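Local coordinates for putative uncharacterized protein (Chaetomium thermophilum, PDB 5T8V) that probably loads cohesin onto chromatin as the sister chromatid cohesion protein Scc2, represented here by its HEAT-repeat C-terminal part, at residues T1130-S1135 with F1142-V1147; Q1058-Q1063 with T1069-S1074; E1077-E1082 with Q1154-P1159. One frame throughout, in Å; residues are numbered along the deposited sequence.

Contact 1 (T1130-S1135 with F1142-V1147); sequences TRIATS and FLAVEV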
loop_
_atom_site.group_PDB
_atom_site.type_symbol
_atom_site.label_atom_id
_atom_site.label_comp_id
_atom_site.label_asym_id
_atom_site.label_seq_id
_atom_site.Cartn_x
_atom_site.Cartn_y
_atom_site.Cartn_z
ATOM N N THR A 1130 24.180 -44.149 -8.611
ATOM C CA THR A 1130 24.405 -42.962 -9.429
ATOM C C THR A 1130 23.655 -43.068 -10.752
ATOM O O THR A 1130 22.942 -42.140 -11.150
ATOM C CB THR A 1130 25.905 -42.770 -9.676
ATOM O OG1 THR A 1130 26.580 -42.572 -8.427
ATOM C CG2 THR A 1130 26.163 -41.565 -10.583
ATOM N N ARG A 1131 23.805 -44.198 -11.448
ATOM C CA ARG A 1131 23.098 -44.395 -12.709
ATOM C C ARG A 1131 21.605 -44.144 -12.545
ATOM O O ARG A 1131 20.999 -43.397 -13.320
ATOM C CB ARG A 1131 23.345 -45.808 -13.237
ATOM C CG ARG A 1131 22.618 -46.118 -14.545
ATOM C CD ARG A 1131 22.753 -47.578 -14.935
ATOM N NE ARG A 1131 22.272 -48.472 -13.883
ATOM C CZ ARG A 1131 20.989 -48.683 -13.602
ATOM N NH1 ARG A 1131 20.038 -48.058 -14.289
ATOM N NH2 ARG A 1131 20.652 -49.517 -12.626
ATOM N N ILE A 1132 20.990 -44.766 -11.536
ATOM C CA ILE A 1132 19.557 -44.579 -11.323
ATOM C C ILE A 1132 19.247 -43.112 -11.052
ATOM O O ILE A 1132 18.212 -42.589 -11.486
ATOM C CB ILE A 1132 19.062 -45.485 -10.179
ATOM C CG1 ILE A 1132 19.211 -46.957 -10.571
ATOM C CG2 ILE A 1132 17.603 -45.177 -9.838
ATOM C CD1 ILE A 1132 18.953 -47.931 -9.438
ATOM N N ALA A 1133 20.140 -42.421 -10.339
ATOM C CA ALA A 1133 19.865 -41.041 -9.954
ATOM C C ALA A 1133 19.950 -40.085 -11.138
ATOM O O ALA A 1133 19.247 -39.069 -11.160
ATOM C CB ALA A 1133 20.834 -40.603 -8.856
ATOM N N THR A 1134 20.790 -40.388 -12.129
ATOM C CA THR A 1134 21.071 -39.462 -13.220
ATOM C C THR A 1134 20.522 -39.943 -14.561
ATOM O O THR A 1134 20.930 -39.434 -15.609
ATOM C CB THR A 1134 22.577 -39.223 -13.330
ATOM O OG1 THR A 1134 23.239 -40.452 -13.657
ATOM C CG2 THR A 1134 23.132 -38.684 -12.017
ATOM N N SER A 1135 19.598 -40.903 -14.552
ATOM C CA SER A 1135 19.036 -41.442 -15.784
ATOM C C SER A 1135 17.628 -40.946 -16.072
ATOM O O SER A 1135 17.237 -40.878 -17.242
ATOM C CB SER A 1135 19.020 -42.973 -15.732
ATOM O OG SER A 1135 20.337 -43.493 -15.673
ATOM N N PHE A 1142 14.558 -39.669 -7.688
ATOM C CA PHE A 1142 14.636 -38.909 -6.445
ATOM C C PHE A 1142 14.994 -39.806 -5.270
ATOM O O PHE A 1142 15.674 -39.366 -4.338
ATOM C CB PHE A 1142 13.333 -38.180 -6.139
ATOM C CG PHE A 1142 13.325 -37.545 -4.779
ATOM C CD1 PHE A 1142 14.158 -36.473 -4.499
ATOM C CD2 PHE A 1142 12.514 -38.036 -3.772
ATOM C CE1 PHE A 1142 14.169 -35.892 -3.246
ATOM C CE2 PHE A 1142 12.520 -37.457 -2.515
ATOM C CZ PHE A 1142 13.350 -36.383 -2.252
ATOM N N LEU A 1143 14.520 -41.054 -5.278
ATOM C CA LEU A 1143 14.929 -42.005 -4.250
ATOM C C LEU A 1143 16.424 -42.272 -4.338
ATOM O O LEU A 1143 17.134 -42.259 -3.321
ATOM C CB LEU A 1143 14.133 -43.303 -4.395
ATOM C CG LEU A 1143 14.438 -44.415 -3.388
ATOM C CD1 LEU A 1143 14.132 -43.970 -1.970
ATOM C CD2 LEU A 1143 13.652 -45.671 -3.731
ATOM N N ALA A 1144 16.928 -42.501 -5.554
ATOM C CA ALA A 1144 18.359 -42.738 -5.721
ATOM C C ALA A 1144 19.179 -41.577 -5.164
ATOM O O ALA A 1144 20.064 -41.771 -4.320
ATOM C CB ALA A 1144 18.685 -42.971 -7.195
ATOM N N VAL A 1145 18.901 -40.354 -5.626
ATOM C CA VAL A 1145 19.630 -39.194 -5.124
ATOM C C VAL A 1145 19.394 -39.003 -3.638
ATOM O O VAL A 1145 20.221 -38.391 -2.954
ATOM C CB VAL A 1145 19.242 -37.914 -5.898
ATOM C CG1 VAL A 1145 17.775 -37.631 -5.748
ATOM C CG2 VAL A 1145 20.060 -36.720 -5.420
ATOM N N GLU A 1146 18.271 -39.494 -3.116
ATOM C CA GLU A 1146 18.038 -39.417 -1.679
ATOM C C GLU A 1146 18.966 -40.359 -0.928
ATOM O O GLU A 1146 19.301 -40.102 0.234
ATOM C CB GLU A 1146 16.577 -39.733 -1.367
ATOM C CG GLU A 1146 16.138 -39.340 0.031
ATOM C CD GLU A 1146 14.642 -39.483 0.228
ATOM O OE1 GLU A 1146 13.945 -39.822 -0.751
ATOM O OE2 GLU A 1146 14.164 -39.257 1.359
ATOM N N VAL A 1147 19.389 -41.448 -1.572
ATOM C CA VAL A 1147 20.418 -42.305 -0.991
ATOM C C VAL A 1147 21.795 -41.665 -1.128
ATOM O O VAL A 1147 22.584 -41.658 -0.175
ATOM C CB VAL A 1147 20.368 -43.699 -1.643
ATOM C CG1 VAL A 1147 21.587 -44.536 -1.253
ATOM C CG2 VAL A 1147 19.090 -44.417 -1.243
#

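Contact 2 (Q1058-Q1063 with T1069-S1074); sequences QVFDDQ and TMVLRS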
loop_
_atom_site.group_PDB
_atom_site.type_symbol
_atom_site.label_atom_id
_atom_site.label_comp_id
_atom_site.label_asym_id
_atom_site.label_seq_id
_atom_site.Cartn_x
_atom_site.Cartn_y
_atom_site.Cartn_z
ATOM N N GLN A 1058 22.573 -58.431 -9.048
ATOM C CA GLN A 1058 21.672 -58.951 -10.072
ATOM C C GLN A 1058 20.521 -57.986 -10.324
ATOM O O GLN A 1058 20.151 -57.732 -11.477
ATOM C CB GLN A 1058 21.142 -60.321 -9.649
ATOM C CG GLN A 1058 20.387 -61.067 -10.743
ATOM C CD GLN A 1058 21.241 -61.362 -11.966
ATOM O OE1 GLN A 1058 20.758 -61.305 -13.096
ATOM N NE2 GLN A 1058 22.511 -61.686 -11.747
ATOM N N VAL A 1059 19.948 -57.432 -9.255
ATOM C CA VAL A 1059 18.856 -56.471 -9.390
ATOM C C VAL A 1059 19.304 -55.284 -10.232
ATOM O O VAL A 1059 18.684 -54.946 -11.248
ATOM C CB VAL A 1059 18.367 -56.022 -8.002
ATOM C CG1 VAL A 1059 17.536 -54.746 -8.090
ATOM C CG2 VAL A 1059 17.556 -57.125 -7.345
ATOM N N PHE A 1060 20.391 -54.631 -9.815
ATOM C CA PHE A 1060 20.855 -53.449 -10.532
ATOM C C PHE A 1060 21.221 -53.773 -11.975
ATOM O O PHE A 1060 21.038 -52.933 -12.863
ATOM C CB PHE A 1060 22.047 -52.830 -9.802
ATOM C CG PHE A 1060 21.691 -52.212 -8.478
ATOM C CD1 PHE A 1060 20.671 -51.281 -8.384
ATOM C CD2 PHE A 1060 22.372 -52.571 -7.326
ATOM C CE1 PHE A 1060 20.341 -50.714 -7.169
ATOM C CE2 PHE A 1060 22.045 -52.008 -6.108
ATOM C CZ PHE A 1060 21.030 -51.078 -6.029
ATOM N N ASP A 1061 21.728 -54.981 -12.231
ATOM C CA ASP A 1061 22.050 -55.367 -13.601
ATOM C C ASP A 1061 20.789 -55.523 -14.442
ATOM O O ASP A 1061 20.747 -55.084 -15.597
ATOM C CB ASP A 1061 22.861 -56.664 -13.608
ATOM C CG ASP A 1061 24.282 -56.471 -13.113
ATOM O OD1 ASP A 1061 24.787 -55.331 -13.177
ATOM O OD2 ASP A 1061 24.896 -57.463 -12.666
ATOM N N ASP A 1062 19.749 -56.145 -13.880
ATOM C CA ASP A 1062 18.513 -56.349 -14.627
ATOM C C ASP A 1062 17.811 -55.038 -14.958
ATOM O O ASP A 1062 16.978 -55.012 -15.871
ATOM C CB ASP A 1062 17.571 -57.257 -13.834
ATOM C CG ASP A 1062 18.109 -58.668 -13.691
ATOM O OD1 ASP A 1062 19.330 -58.859 -13.873
ATOM O OD2 ASP A 1062 17.313 -59.585 -13.392
ATOM N N GLN A 1063 18.125 -53.956 -14.244
ATOM C CA GLN A 1063 17.533 -52.643 -14.504
ATOM C C GLN A 1063 16.007 -52.694 -14.426
ATOM O O GLN A 1063 15.306 -52.092 -15.241
ATOM C CB GLN A 1063 17.987 -52.093 -15.860
ATOM C CG GLN A 1063 19.422 -51.589 -15.877
ATOM C CD GLN A 1063 19.786 -50.921 -17.189
ATOM O OE1 GLN A 1063 19.188 -51.201 -18.228
ATOM N NE2 GLN A 1063 20.765 -50.026 -17.146
ATOM N N THR A 1069 13.816 -50.581 -6.555
ATOM C CA THR A 1069 13.242 -49.790 -5.473
ATOM C C THR A 1069 13.279 -50.571 -4.168
ATOM O O THR A 1069 13.573 -50.009 -3.105
ATOM C CB THR A 1069 11.803 -49.387 -5.809
ATOM O OG1 THR A 1069 11.784 -48.617 -7.017
ATOM C CG2 THR A 1069 11.182 -48.571 -4.679
ATOM N N MET A 1070 12.991 -51.875 -4.229
ATOM C CA MET A 1070 13.078 -52.708 -3.030
ATOM C C MET A 1070 14.463 -52.640 -2.392
ATOM O O MET A 1070 14.583 -52.728 -1.165
ATOM C CB MET A 1070 12.725 -54.155 -3.373
ATOM C CG MET A 1070 11.291 -54.358 -3.861
ATOM S SD MET A 1070 10.044 -53.997 -2.610
ATOM C CE MET A 1070 9.668 -52.276 -2.950
ATOM N N VAL A 1071 15.514 -52.486 -3.197
ATOM C CA VAL A 1071 16.868 -52.383 -2.659
ATOM C C VAL A 1071 17.155 -50.960 -2.191
ATOM O O VAL A 1071 17.708 -50.743 -1.103
ATOM C CB VAL A 1071 17.889 -52.844 -3.718
ATOM C CG1 VAL A 1071 19.312 -52.772 -3.169
ATOM C CG2 VAL A 1071 17.569 -54.256 -4.197
ATOM N N LEU A 1072 16.786 -49.969 -3.007
ATOM C CA LEU A 1072 17.095 -48.583 -2.671
ATOM C C LEU A 1072 16.427 -48.165 -1.368
ATOM O O LEU A 1072 17.007 -47.406 -0.585
ATOM C CB LEU A 1072 16.665 -47.656 -3.809
ATOM C CG LEU A 1072 17.489 -47.732 -5.096
ATOM C CD1 LEU A 1072 16.836 -46.900 -6.188
ATOM C CD2 LEU A 1072 18.921 -47.273 -4.858
ATOM N N ARG A 1073 15.206 -48.638 -1.118
ATOM C CA ARG A 1073 14.522 -48.273 0.119
ATOM C C ARG A 1073 15.232 -48.864 1.330
ATOM O O ARG A 1073 15.383 -48.193 2.360
ATOM C CB ARG A 1073 13.064 -48.725 0.062
ATOM C CG ARG A 1073 12.216 -47.895 -0.889
ATOM C CD ARG A 1073 10.802 -48.430 -1.020
ATOM N NE ARG A 1073 9.952 -47.523 -1.790
ATOM C CZ ARG A 1073 8.698 -47.786 -2.146
ATOM N NH1 ARG A 1073 8.131 -48.938 -1.809
ATOM N NH2 ARG A 1073 8.008 -46.895 -2.845
ATOM N N SER A 1074 15.685 -50.114 1.221
ATOM C CA SER A 1074 16.454 -50.721 2.301
ATOM C C SER A 1074 17.722 -49.925 2.577
ATOM O O SER A 1074 17.988 -49.532 3.721
ATOM C CB SER A 1074 16.794 -52.169 1.951
ATOM O OG SER A 1074 17.480 -52.801 3.016
#

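Contact 3 (E1077-E1082 with Q1154-P1159); sequences EFLFSE and QGLVHP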
loop_
_atom_site.group_PDB
_atom_site.type_symbol
_atom_site.label_atom_id
_atom_site.label_comp_id
_atom_site.label_asym_id
_atom_site.label_seq_id
_atom_site.Cartn_x
_atom_site.Cartn_y
_atom_site.Cartn_z
ATOM N N GLU A 1077 16.858 -46.666 4.396
ATOM C CA GLU A 1077 16.618 -46.822 5.828
ATOM C C GLU A 1077 17.926 -47.048 6.576
ATOM O O GLU A 1077 18.201 -46.391 7.589
ATOM C CB GLU A 1077 15.649 -47.977 6.076
ATOM C CG GLU A 1077 14.270 -47.763 5.477
ATOM C CD GLU A 1077 13.609 -46.501 5.990
ATOM O OE1 GLU A 1077 13.708 -46.235 7.207
ATOM O OE2 GLU A 1077 13.005 -45.770 5.175
ATOM N N PHE A 1078 18.751 -47.971 6.079
ATOM C CA PHE A 1078 20.022 -48.265 6.732
ATOM C C PHE A 1078 20.864 -47.005 6.895
ATOM O O PHE A 1078 21.302 -46.675 8.004
ATOM C CB PHE A 1078 20.781 -49.323 5.931
ATOM C CG PHE A 1078 22.212 -49.497 6.353
ATOM C CD1 PHE A 1078 22.538 -49.702 7.682
ATOM C CD2 PHE A 1078 23.230 -49.470 5.415
ATOM C CE1 PHE A 1078 23.855 -49.864 8.070
ATOM C CE2 PHE A 1078 24.550 -49.634 5.796
ATOM C CZ PHE A 1078 24.862 -49.832 7.124
ATOM N N LEU A 1079 21.096 -46.281 5.798
ATOM C CA LEU A 1079 21.966 -45.109 5.857
ATOM C C LEU A 1079 21.356 -44.000 6.710
ATOM O O LEU A 1079 22.065 -43.342 7.483
ATOM C CB LEU A 1079 22.251 -44.613 4.442
ATOM C CG LEU A 1079 23.075 -45.594 3.605
ATOM C CD1 LEU A 1079 22.924 -45.313 2.122
ATOM C CD2 LEU A 1079 24.539 -45.533 4.013
ATOM N N PHE A 1080 20.046 -43.779 6.589
ATOM C CA PHE A 1080 19.393 -42.748 7.390
ATOM C C PHE A 1080 19.554 -43.028 8.879
ATOM O O PHE A 1080 19.952 -42.145 9.651
ATOM C CB PHE A 1080 17.917 -42.651 7.008
ATOM C CG PHE A 1080 17.652 -41.729 5.854
ATOM C CD1 PHE A 1080 18.463 -41.753 4.730
ATOM C CD2 PHE A 1080 16.591 -40.841 5.890
ATOM C CE1 PHE A 1080 18.224 -40.903 3.667
ATOM C CE2 PHE A 1080 16.344 -39.991 4.829
ATOM C CZ PHE A 1080 17.162 -40.022 3.716
ATOM N N SER A 1081 19.247 -44.256 9.307
ATOM C CA SER A 1081 19.488 -44.612 10.701
ATOM C C SER A 1081 20.965 -44.482 11.052
ATOM O O SER A 1081 21.306 -44.146 12.193
ATOM C CB SER A 1081 18.993 -46.032 10.980
ATOM O OG SER A 1081 19.717 -46.987 10.226
ATOM N N GLU A 1082 21.853 -44.731 10.085
ATOM C CA GLU A 1082 23.276 -44.504 10.305
ATOM C C GLU A 1082 23.601 -43.026 10.468
ATOM O O GLU A 1082 24.693 -42.694 10.941
ATOM C CB GLU A 1082 24.089 -45.091 9.150
ATOM C CG GLU A 1082 24.254 -46.598 9.217
ATOM C CD GLU A 1082 25.306 -47.023 10.224
ATOM O OE1 GLU A 1082 26.430 -46.483 10.170
ATOM O OE2 GLU A 1082 25.007 -47.891 11.073
ATOM N N GLN A 1154 27.356 -38.327 5.094
ATOM C CA GLN A 1154 28.101 -39.108 6.075
ATOM C C GLN A 1154 29.594 -39.130 5.774
ATOM O O GLN A 1154 30.404 -39.236 6.702
ATOM C CB GLN A 1154 27.562 -40.534 6.125
ATOM C CG GLN A 1154 26.119 -40.641 6.562
ATOM C CD GLN A 1154 25.636 -42.075 6.610
ATOM O OE1 GLN A 1154 26.336 -42.963 7.099
ATOM N NE2 GLN A 1154 24.437 -42.312 6.093
ATOM N N GLY A 1155 29.974 -39.044 4.502
ATOM C CA GLY A 1155 31.374 -39.050 4.133
ATOM C C GLY A 1155 31.943 -40.412 3.818
ATOM O O GLY A 1155 33.151 -40.620 3.988
ATOM N N LEU A 1156 31.113 -41.354 3.363
ATOM C CA LEU A 1156 31.614 -42.674 2.994
ATOM C C LEU A 1156 32.356 -42.660 1.666
ATOM O O LEU A 1156 33.201 -43.531 1.433
ATOM C CB LEU A 1156 30.464 -43.678 2.918
ATOM C CG LEU A 1156 29.848 -44.095 4.253
ATOM C CD1 LEU A 1156 28.469 -43.501 4.407
ATOM C CD2 LEU A 1156 29.798 -45.600 4.374
ATOM N N VAL A 1157 32.060 -41.700 0.795
ATOM C CA VAL A 1157 32.686 -41.603 -0.516
ATOM C C VAL A 1157 33.442 -40.285 -0.597
ATOM O O VAL A 1157 33.081 -39.298 0.053
ATOM C CB VAL A 1157 31.638 -41.717 -1.646
ATOM C CG1 VAL A 1157 30.676 -40.530 -1.618
ATOM C CG2 VAL A 1157 32.315 -41.845 -2.998
ATOM N N HIS A 1158 34.507 -40.276 -1.395
ATOM C CA HIS A 1158 35.296 -39.069 -1.557
ATOM C C HIS A 1158 34.524 -38.032 -2.373
ATOM O O HIS A 1158 33.721 -38.384 -3.243
ATOM C CB HIS A 1158 36.624 -39.384 -2.239
ATOM C CG HIS A 1158 37.631 -40.019 -1.333
ATOM N ND1 HIS A 1158 38.006 -39.460 -0.131
ATOM C CD2 HIS A 1158 38.348 -41.161 -1.456
ATOM C CE1 HIS A 1158 38.905 -40.233 0.451
ATOM N NE2 HIS A 1158 39.131 -41.272 -0.333
ATOM N N PRO A 1159 34.754 -36.741 -2.118
ATOM C CA PRO A 1159 33.989 -35.706 -2.832
ATOM C C PRO A 1159 34.221 -35.692 -4.333
ATOM O O PRO A 1159 33.388 -35.140 -5.064
ATOM C CB PRO A 1159 34.468 -34.402 -2.179
ATOM C CG PRO A 1159 35.802 -34.730 -1.596
ATOM C CD PRO A 1159 35.719 -36.161 -1.169
#

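Contact 1 (T1130-S1135 with F1142-V1147)
A1144 and A1133 each set a methyl on the flat face of a backbone peptide of the partner helix. A1144 CB stands almost straight above the nitrogen of the I1132-A1133 peptide, 3.5 Å from A1133 N. In return, A1133 CB lies over the nitrogen end of the A1144-V1145 peptide, 3.8 Å from V1145 N. The two methyls pass each other with A1133 CB 3.6 Å from A1144 CB. Nothing larger than a methyl separates the backbones, and the CA atoms of A1133 and A1144 come within 4.8 Å. I1132 turns its CG2 branch anti to its own backbone N, which brings that methyl to 3.6 Å from A1144 CB. On the other flank V1145 presents only its CB to the methyl of A1133, with V1145 CB 4.3 Å from A1133 CB. The contact closes the hairpin between helices 1115-1133 and 1139-1154, consecutive members of the HEAT-repeat solenoid and part of the Sister chromatid cohesion C-terminus family region. T1134, the first residue to leave helical backbone angles, folds its hydroxyl back on the last turn. T1134 OG1 gives a hydrogen bond of 3.0 Å to T1130 O, approaching from above the carbonyl plane, 44° out of it. T1130 O also accepts from T1134 N, so two donors from one residue grip it where the chain turns away. Beyond the pair, the V1145 side chain rests on F1166 and L1169 of helix 1163-1169 and on I1177 of helix 1175-1191, while I1132 extends over E1068 of helix 1065-1086.

Contact 2 (Q1058-Q1063 with T1069-S1074)
V1071 overlaps two side chains of the facing helix at once, one with each of its methyls. CG1 meets the far end of the F1060 ring, with V1071 CG1 3.7 Å from F1060 CZ, an oblique approach from the opposite direction. CG2 slides past V1059 instead, leaving V1071 CG2 3.9 Å from V1059 CG1. This division follows from the V1071 torsion, which sets CG1 anti to the backbone N (chi1 -179°) and CG2 anti to the carbonyl carbon. L1072 adds a looser touch, its CD2 near the plane of the F1060 ring and at its edge, 4.4 Å from F1060 CE1. Helices 1050-1062 and 1065-1086 form this consecutive pair of the solenoid, joined by a very short turn that starts at Q1063, where phi becomes positive. Their local axes splay, 129° apart in direction and 10.5 Å at closest approach, and side chains, two valines and the ring of F1060 among them, bridge the gap rather than backbone. F1060 also reaches the following helix 1115-1133, where its ring meets that of F1125 with the planes at about 55° and touches I1132. V1059 leans on L1033 of helix 1026-1042. Two polar side chains have partners on other elements: D1062 OD2 forms a salt bridge with R1029, and S1074 OG is hydrogen-bonded to Y1047 OH and G1037 O. All four touching residues are buried and apolar, and no hydrogen bond crosses between them, so the pairing here probably rests on the fit of methyls and ring and on keeping water out.

Contact 3 (E1077-E1082 with Q1154-P1159)
Q1154 leaves its helix with CG anti to the carbonyl carbon (chi1 -62°) and runs straight on through chi2 (-179°), which carries its amide to the backbone carbonyl of L1079 and to the CB of E1082. L1079 makes the same first turn and slants across the amide. The contact joins helix 1065-1086 to the C-terminal end of helix 1139-1154 and the loop after it, within the helical-repeat solenoid. The amide nitrogen lies against L1079, with Q1154 NE2 2.9 Å from L1079 O and 3.6 Å from L1079 CB, and it gives a hydrogen bond to S1150 OG one turn back on its own helix. The amide oxygen faces aliphatic carbon instead: Q1154 OE1 is 3.7 Å from E1082 CB. The E1082 chain bends at chi2, and its carboxylate is engaged by R1085 in a salt bridge. Shortening Q1154 to an alanine is likely to deprive S1150 OG of its amide partner and open a gap beside L1079 and E1082. The chain turns at G1155 with a positive phi, where a CB would run into the carbonyl O of Q1154, so glycine suits the place. Past it, L1156 points back toward helix 1065-1086 while also resting on A1118 and S1119. L1079 CD2 serves both partners, lying 3.8 Å from Q1154 NE2 and 4.4 Å from L1156 CD1.

In the fold
Contacts 1 and 2 are fully buried, with only apolar side chains and no hydrogen bond across, yet they space their helices differently: alanines let the backbones of contact 1 nearly touch, whereas valine and phenylalanine hold those of contact 2 well apart. Contact 3 is only partly buried and mixes an amide with leucines. Contacts 2 and 3 use successive parts of helix 1065-1086, and contact 3 takes the last residue of helix 1139-1154, the helix used by contact 1, which is nested in the loop that contact 3 closes. L1143 CD2 packs 3.6 Å from L1072 CB between contacts 1 and 2, and V1147 CG1 lies 3.7 Å from L1079 CD1 between contacts 1 and 3, so helix 1139-1154 packs along helix 1065-1086.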